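Local coordinates for lipase-esterase related protein (Clostridium acetobutylicum, PDB 3E0X) that is of unknown function but has the alpha/beta hydrolase fold and is probably a lipase- or esterase-like hydrolase, at residues R110-S114 with I241-I245. Residues are numbered along the deposited sequence; the frame is centred on the assembly and turned at random. Where two conformers were deposited one is given.
Sequences RKVVS and IKNFI
The ring of Phe244 lies over the strand at 110-114, with Lys111 CD above one of its faces, 4.2 Å from the ring centroid and 20° off the normal, a CH-pi contact displaced toward the rim. Two further neighbours come in obliquely: Val113 CG2 stands 3.7 Å from Phe244 CD1, and the backbone oxygen Val112 O is 3.5 Å from Phe244 CE1. Phenylalanine suits the place because a flat apolar ring can meet a lysine methylene with its face and a valine methyl obliquely. With CG anti to the backbone N (chi1 175°), the ring is directed at strand 110-114 and also touches Pro190, in a loop, and Lys192 of strand 191-196.

Lys111 has a double role. Its carbon chain runs extended past the ring and bends only at the last torsion (chi4 58°), taking NZ to the C-terminal carboxylate. There it makes a weak hydrogen bond to Ile245 O at 3.2 Å, a tentative one, since it is measured in one of two conformers of Ile245. One methylene of the stem, CD, thus lies over the outer part of the ring face while the ammonium meets the negative end of the chain, an attraction that the opposite charges probably reinforce. Val113, a beta-branched residue at home in a strand, also packs on Ile89 and Ile194, and Ile194 is touched by Ile241 as well.

Ile241 O accepts from both Phe244 N and Ile245 N, each at 3.0 Å, which carries a helix-like turn on to the last two residues. Strand 109-115 is flanked by parallel strands 86-91 and 191-196, and Val112 faces away, onto Val98 and Ala102 of helix 93-102. A parallel strand with helix 93-102 on one face and the residues that end helix 234-242 on the other fits the layered alpha/beta hydrolase fold.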
loop_
_atom_site.group_PDB
_atom_site.type_symbol
_atom_site.label_atom_id
_atom_site.label_comp_id
_atom_site.label_asym_id
_atom_site.label_seq_id
_atom_site.Cartn_x
_atom_site.Cartn_y
_atom_site.Cartn_z
ATOM N N ARG A 110 -15.958 -0.042 0.514
ATOM C CA ARG A 110 -16.661 -1.088 1.265
ATOM C C ARG A 110 -15.748 -1.990 2.099
ATOM O O ARG A 110 -16.186 -2.579 3.083
ATOM C CB ARG A 110 -17.512 -1.943 0.337
ATOM C CG ARG A 110 -18.550 -1.140 -0.479
ATOM C CD ARG A 110 -19.613 -0.459 0.396
ATOM N NE ARG A 110 -20.377 -1.475 1.116
ATOM C CZ ARG A 110 -20.638 -1.449 2.431
ATOM N NH1 ARG A 110 -20.250 -0.418 3.188
ATOM N NH2 ARG A 110 -21.285 -2.469 2.983
ATOM N N LYS A 111 -14.483 -2.119 1.693
ATOM C CA LYS A 111 -13.513 -2.956 2.419
ATOM C C LYS A 111 -12.128 -2.392 2.169
ATOM O O LYS A 111 -11.875 -1.732 1.151
ATOM C CB LYS A 111 -13.519 -4.397 1.906
ATOM C CG LYS A 111 -14.808 -5.147 2.148
ATOM C CD LYS A 111 -14.634 -6.618 1.765
ATOM C CE LYS A 111 -15.950 -7.396 1.998
ATOM N NZ LYS A 111 -17.045 -6.767 1.197
ATOM N N VAL A 112 -11.208 -2.720 3.067
ATOM C CA VAL A 112 -9.818 -2.322 2.888
ATOM C C VAL A 112 -8.878 -3.473 3.210
ATOM O O VAL A 112 -9.124 -4.238 4.136
ATOM C CB VAL A 112 -9.493 -1.087 3.783
ATOM C CG1 VAL A 112 -7.996 -0.883 3.959
ATOM C CG2 VAL A 112 -10.213 0.152 3.257
ATOM N N VAL A 113 -7.792 -3.582 2.429
ATOM C CA VAL A 113 -6.724 -4.521 2.718
ATOM C C VAL A 113 -5.418 -3.752 2.905
ATOM O O VAL A 113 -5.033 -2.930 2.056
ATOM C CB VAL A 113 -6.531 -5.483 1.541
ATOM C CG1 VAL A 113 -5.356 -6.418 1.792
ATOM C CG2 VAL A 113 -7.810 -6.295 1.293
ATOM N N SER A 114 -4.743 -4.046 4.013
ATOM C CA SER A 114 -3.412 -3.501 4.266
ATOM C C SER A 114 -2.409 -4.620 4.065
ATOM O O SER A 114 -2.376 -5.578 4.860
ATOM C CB SER A 114 -3.305 -2.932 5.690
ATOM O OG SER A 114 -1.960 -2.544 5.995
ATOM N N ILE A 241 -6.793 -12.142 -0.881
ATOM C CA ILE A 241 -7.671 -11.024 -1.207
ATOM C C ILE A 241 -9.031 -11.570 -1.666
ATOM O O ILE A 241 -10.083 -11.108 -1.195
ATOM C CB ILE A 241 -7.024 -10.097 -2.257
ATOM C CG1 ILE A 241 -5.834 -9.394 -1.613
ATOM C CG2 ILE A 241 -8.022 -9.054 -2.740
ATOM C CD1 ILE A 241 -4.926 -8.659 -2.577
ATOM N N LYS A 242 -9.014 -12.564 -2.558
ATOM C CA LYS A 242 -10.251 -13.212 -3.032
ATOM C C LYS A 242 -11.100 -13.770 -1.902
ATOM O O LYS A 242 -12.347 -13.739 -1.973
ATOM C CB LYS A 242 -9.915 -14.370 -3.962
ATOM C CG LYS A 242 -9.277 -13.945 -5.232
ATOM C CD LYS A 242 -8.886 -15.178 -5.980
ATOM C CE LYS A 242 -8.046 -14.814 -7.134
ATOM N NZ LYS A 242 -7.859 -15.985 -7.981
ATOM N N ASN A 243 -10.459 -14.338 -0.887
ATOM C CA ASN A 243 -11.236 -14.938 0.209
ATOM C C ASN A 243 -11.883 -13.916 1.160
ATOM O O ASN A 243 -12.650 -14.294 2.038
ATOM C CB ASN A 243 -10.453 -16.034 0.948
ATOM C CG ASN A 243 -9.286 -15.509 1.717
ATOM O OD1 ASN A 243 -9.080 -14.306 1.812
ATOM N ND2 ASN A 243 -8.489 -16.420 2.275
ATOM N N PHE A 244 -11.574 -12.639 0.948
ATOM C CA PHE A 244 -12.019 -11.571 1.802
ATOM C C PHE A 244 -13.038 -10.660 1.126
ATOM O O PHE A 244 -13.960 -10.179 1.799
ATOM C CB PHE A 244 -10.794 -10.744 2.186
ATOM C CG PHE A 244 -11.103 -9.508 2.994
ATOM C CD1 PHE A 244 -10.741 -8.251 2.520
ATOM C CD2 PHE A 244 -11.714 -9.604 4.237
ATOM C CE1 PHE A 244 -10.989 -7.094 3.277
ATOM C CE2 PHE A 244 -11.962 -8.459 4.990
ATOM C CZ PHE A 244 -11.601 -7.207 4.499
ATOM N N ILE A 245 -12.850 -10.366 -0.165
ATOM C CA ILE A 245 -13.677 -9.331 -0.799
ATOM C C ILE A 245 -15.155 -9.721 -0.954
ATOM O O ILE A 245 -16.009 -8.824 -1.040
ATOM C CB ILE A 245 -13.070 -8.770 -2.126
ATOM C CG1 ILE A 245 -12.841 -9.876 -3.167
ATOM C CG2 ILE A 245 -11.784 -7.986 -1.824
ATOM C CD1 ILE A 245 -12.483 -9.358 -4.565
ATOM O OXT ILE A 245 -15.527 -10.896 -1.018
#